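Local structure of hydrogenase maturation protease (Wolinella succinogenes, 3PU6) at residues Pro94-Ile97 with Ser98-Gly102; Ile112-Leu116 with Glu117-His121. The protein is of unproven function but is probably an endopeptidase that takes part in hydrogenase maturation. All coordinates share one frame; numbering follows the deposited sequence.

Interaction 1 (Pro94-Ile97 with Ser98-Gly102); sequences PILI and SYLRG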
# COMPACT_ATOMS: atom_id res chain seq x y z
N PRO A 94 -4.74 -2.93 -11.33
CA PRO A 94 -4.90 -4.29 -11.84
C PRO A 94 -3.61 -4.88 -12.40
O PRO A 94 -3.21 -5.95 -11.97
CB PRO A 94 -5.94 -4.13 -12.93
CG PRO A 94 -6.73 -2.95 -12.51
CD PRO A 94 -5.74 -2.01 -11.90
N ILE A 95 -2.98 -4.18 -13.34
CA ILE A 95 -1.80 -4.69 -14.02
C ILE A 95 -0.60 -4.74 -13.07
O ILE A 95 0.30 -5.58 -13.19
CB ILE A 95 -1.46 -3.82 -15.25
CG1 ILE A 95 -2.75 -3.21 -15.82
CG2 ILE A 95 -0.65 -4.61 -16.29
CD1 ILE A 95 -2.57 -2.41 -17.09
N LEU A 96 -0.62 -3.82 -12.12
CA LEU A 96 0.36 -3.82 -11.06
C LEU A 96 0.19 -5.06 -10.19
O LEU A 96 1.13 -5.85 -9.97
CB LEU A 96 0.17 -2.58 -10.21
CG LEU A 96 1.23 -2.54 -9.12
CD1 LEU A 96 2.59 -2.64 -9.76
CD2 LEU A 96 1.09 -1.27 -8.32
N ILE A 97 -1.03 -5.24 -9.69
CA ILE A 97 -1.34 -6.33 -8.80
C ILE A 97 -1.03 -7.70 -9.39
O ILE A 97 -0.59 -8.60 -8.68
CB ILE A 97 -2.81 -6.29 -8.40
CG1 ILE A 97 -3.06 -5.16 -7.41
CG2 ILE A 97 -3.23 -7.62 -7.83
CD1 ILE A 97 -4.53 -4.87 -7.19
N SER A 98 -1.29 -7.89 -10.68
CA SER A 98 -1.06 -9.21 -11.29
C SER A 98 0.41 -9.43 -11.55
O SER A 98 0.87 -10.56 -11.68
CB SER A 98 -1.89 -9.41 -12.56
OG SER A 98 -1.77 -8.31 -13.44
N TYR A 99 1.16 -8.34 -11.62
CA TYR A 99 2.59 -8.49 -11.74
C TYR A 99 3.14 -8.97 -10.41
O TYR A 99 3.95 -9.90 -10.36
CB TYR A 99 3.26 -7.18 -12.11
CG TYR A 99 4.75 -7.33 -12.07
CD1 TYR A 99 5.49 -6.76 -11.04
CD2 TYR A 99 5.41 -8.10 -13.03
CE1 TYR A 99 6.88 -6.93 -10.98
CE2 TYR A 99 6.80 -8.27 -12.99
CZ TYR A 99 7.52 -7.68 -11.96
OH TYR A 99 8.89 -7.84 -11.89
N LEU A 100 2.70 -8.32 -9.33
CA LEU A 100 3.20 -8.64 -7.99
C LEU A 100 2.89 -10.08 -7.61
O LEU A 100 3.74 -10.77 -7.03
CB LEU A 100 2.61 -7.67 -6.97
CG LEU A 100 2.81 -6.19 -7.26
CD1 LEU A 100 1.99 -5.36 -6.29
CD2 LEU A 100 4.29 -5.81 -7.21
N ARG A 101 1.69 -10.54 -7.94
CA ARG A 101 1.30 -11.91 -7.65
C ARG A 101 2.25 -12.87 -8.32
O ARG A 101 2.41 -14.01 -7.88
CB ARG A 101 -0.11 -12.19 -8.15
CG ARG A 101 -1.19 -11.36 -7.52
CD ARG A 101 -2.53 -11.60 -8.22
NE ARG A 101 -3.30 -12.71 -7.67
CZ ARG A 101 -3.35 -13.93 -8.19
NH1 ARG A 101 -2.66 -14.23 -9.28
NH2 ARG A 101 -4.09 -14.87 -7.61
N GLY A 102 2.87 -12.41 -9.40
CA GLY A 102 3.81 -13.23 -10.15
C GLY A 102 5.17 -13.26 -9.50
O GLY A 102 5.88 -14.24 -9.58
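P94 and S98 meet one turn apart in the first turns of helix 94-103, a local contact of main-chain hydrogen bonds and side chains spaced four residues apart. The carbonyl of P94 takes two donors from the same residue: S98 N at 3.0 Å from P94 O, and S98 OG at 3.1 Å from P94 O. The hydroxyl bends back to the preceding turn because OG sits between the backbone N and the carbonyl carbon (chi1 48°). Serine suits this partly exposed place, since a helix can satisfy its hydroxyl without outside help, while proline suits the first turn, where its missing N-H costs no helical bond. The ladder goes on with L100 N to L96 O, a nearly straight bond of 3.0 Å meeting the carbonyl almost end-on, and R101 N to I97 O at 3.1 Å. Y99 N reaches I95 O less well, lying above the carbonyl plane at 3.3 Å, and also makes a weak bond to L96 O.

On the apolar side L96 CG lies 4.1 Å from L100 CD1, the two leucines slanting across each other. I97 has CG2 anti to its backbone N, which sends this methyl forward along the helix to R101 CD, 4.1 Å away; the arginine crosses it at a slant, while its charged end leads away from the helix. There R101 NE bonds to L78 O and the guanidinium makes a cation-pi contact with Y84.

The helix is held between neighbours: L96 and Y99 meet F48, the latter by ring stacking, and L100 touches L51, all on helix 48-54; I97 and S98 touch Y84 of helix 81-85, and L100 and R101 reach T107 on strand 106-114 of the mixed five-stranded sheet.

Interaction 2 (Ile112-Leu116 with Glu117-His121); sequences ISVLL and ENVLH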
# COMPACT_ATOMS: atom_id res chain seq x y z
N ILE A 112 -7.13 2.38 1.04
CA ILE A 112 -7.51 3.38 2.02
C ILE A 112 -8.39 4.34 1.28
O ILE A 112 -7.95 5.03 0.37
CB ILE A 112 -6.29 4.11 2.60
CG1 ILE A 112 -5.31 3.10 3.18
CG2 ILE A 112 -6.69 5.13 3.66
CD1 ILE A 112 -3.89 3.65 3.35
N SER A 113 -9.66 4.38 1.65
CA SER A 113 -10.60 5.17 0.89
C SER A 113 -10.43 6.63 1.25
O SER A 113 -10.21 6.97 2.42
CB SER A 113 -12.04 4.68 1.09
OG SER A 113 -12.48 4.82 2.42
N VAL A 114 -10.46 7.49 0.22
CA VAL A 114 -10.33 8.93 0.40
C VAL A 114 -11.48 9.63 -0.30
O VAL A 114 -12.04 9.09 -1.22
CB VAL A 114 -8.95 9.49 -0.07
CG1 VAL A 114 -7.84 9.07 0.89
CG2 VAL A 114 -8.61 9.03 -1.46
N LEU A 115 -11.83 10.82 0.16
CA LEU A 115 -12.79 11.67 -0.53
C LEU A 115 -12.21 12.24 -1.82
O LEU A 115 -11.16 12.88 -1.83
CB LEU A 115 -13.26 12.80 0.39
CG LEU A 115 -14.03 12.34 1.64
CD1 LEU A 115 -14.44 13.49 2.52
CD2 LEU A 115 -15.26 11.58 1.25
N LEU A 116 -12.93 12.01 -2.92
CA LEU A 116 -12.56 12.49 -4.24
C LEU A 116 -12.30 14.00 -4.31
O LEU A 116 -11.45 14.46 -5.06
CB LEU A 116 -13.65 12.10 -5.24
CG LEU A 116 -13.53 12.67 -6.66
CD1 LEU A 116 -12.49 11.94 -7.50
CD2 LEU A 116 -14.89 12.63 -7.33
N GLU A 117 -13.04 14.78 -3.54
CA GLU A 117 -12.84 16.22 -3.52
C GLU A 117 -11.45 16.54 -3.01
O GLU A 117 -10.87 17.58 -3.35
CB GLU A 117 -13.87 16.88 -2.61
CG GLU A 117 -13.59 16.63 -1.16
CD GLU A 117 -14.84 16.62 -0.30
OE1 GLU A 117 -15.83 15.94 -0.66
OE2 GLU A 117 -14.81 17.27 0.77
N ASN A 118 -10.90 15.64 -2.19
CA ASN A 118 -9.58 15.83 -1.62
C ASN A 118 -8.40 15.38 -2.51
O ASN A 118 -7.24 15.58 -2.14
CB ASN A 118 -9.50 15.17 -0.25
CG ASN A 118 -10.32 15.90 0.81
OD1 ASN A 118 -10.92 15.28 1.67
ND2 ASN A 118 -10.34 17.22 0.74
N VAL A 119 -8.69 14.80 -3.66
CA VAL A 119 -7.63 14.41 -4.58
C VAL A 119 -7.63 15.16 -5.92
O VAL A 119 -6.84 14.84 -6.81
CB VAL A 119 -7.67 12.90 -4.85
CG1 VAL A 119 -7.80 12.16 -3.57
CG2 VAL A 119 -8.83 12.55 -5.76
N LEU A 120 -8.51 16.15 -6.06
CA LEU A 120 -8.74 16.82 -7.35
C LEU A 120 -7.91 18.07 -7.52
O LEU A 120 -7.95 18.69 -8.56
CB LEU A 120 -10.19 17.23 -7.49
CG LEU A 120 -11.30 16.22 -7.75
CD1 LEU A 120 -12.62 16.91 -7.49
CD2 LEU A 120 -11.23 15.67 -9.18
N HIS A 121 -7.19 18.47 -6.49
CA HIS A 121 -6.47 19.72 -6.56
C HIS A 121 -4.98 19.51 -6.41
O HIS A 121 -4.53 18.50 -5.85
CB HIS A 121 -6.94 20.66 -5.46
CG HIS A 121 -8.41 20.92 -5.46
ND1 HIS A 121 -9.24 20.52 -4.43
CD2 HIS A 121 -9.21 21.52 -6.37
CE1 HIS A 121 -10.48 20.87 -4.70
NE2 HIS A 121 -10.49 21.48 -5.87
O HOH W 1 -10.51 12.02 2.04
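V114 and V119 meet through CG2 and CG1, 3.9 Å apart, in the turn that takes the chain out of strand 106-114. The two valines cross at about a right angle, and V114 is buried, so this is the close-packed inner part of an otherwise surface contact. A beta-branched residue suits the extended backbone of V114, and the short branched chain of V119 brings a methyl to it.

Two backbone bonds close the turn. N118 N donates to L115 O at 2.8 Å, and V119 N to L116 O at 3.1 Å; both span three residues, the 3-10 spacing, and in both the nitrogen stands above the carbonyl plane, by 50° and 67° respectively. With CG2 set between its backbone N and carbonyl carbon, V119 turns this methyl toward L116, whose CD1 lies 4.1 Å from V119 CG2.

The outer side is looser. L116 CD1 is 4.3 Å from L120 CD2, an apolar touch between two exposed leucines that also meet a crystal neighbour. L115, exposed as well, runs alongside E117 and N118: its CB is 3.6 Å from N118 OD1 and 4.1 Å from E117 CG. Glutamate suits this exposed edge, its CG beside leucine while the carboxylate can face solvent. One water accepts from L115 N at 2.6 Å and gives a weak bond to N118 OD1, linking the backbone to the amide.

Before the turn, the backbones of I112 and V114 pair with strand 58-66 through M65, V114 packs on A64 and S66, and I112 rests on S133 and A137 of helix 128-147, consistent with the alpha/beta fold of hydrogenase maturation proteases. V119 and N118 lean on D18 and D17 of the loop before helix 20-31.

Interactions 1 and 2 follow one another along the chain, joined by strand 106-114, which begins just after helix 94-103 and leads into the 3-10 turn around 116-118. Their centres lie 24 Å apart and their nearest atoms about 11 Å apart, so they do not touch. The relation is through the strand: interaction 1 packs on its start at T107, whereas interaction 2 shapes its exit. The first is a regular helix with bonds mostly four residues apart, the second has bonds three apart. Neither includes a bound ligand or metal. Interaction 1 is structural packing; the turn of interaction 2 lies beside D17 and D18, acidic residues probably placed like the metal-recognition region of relatives.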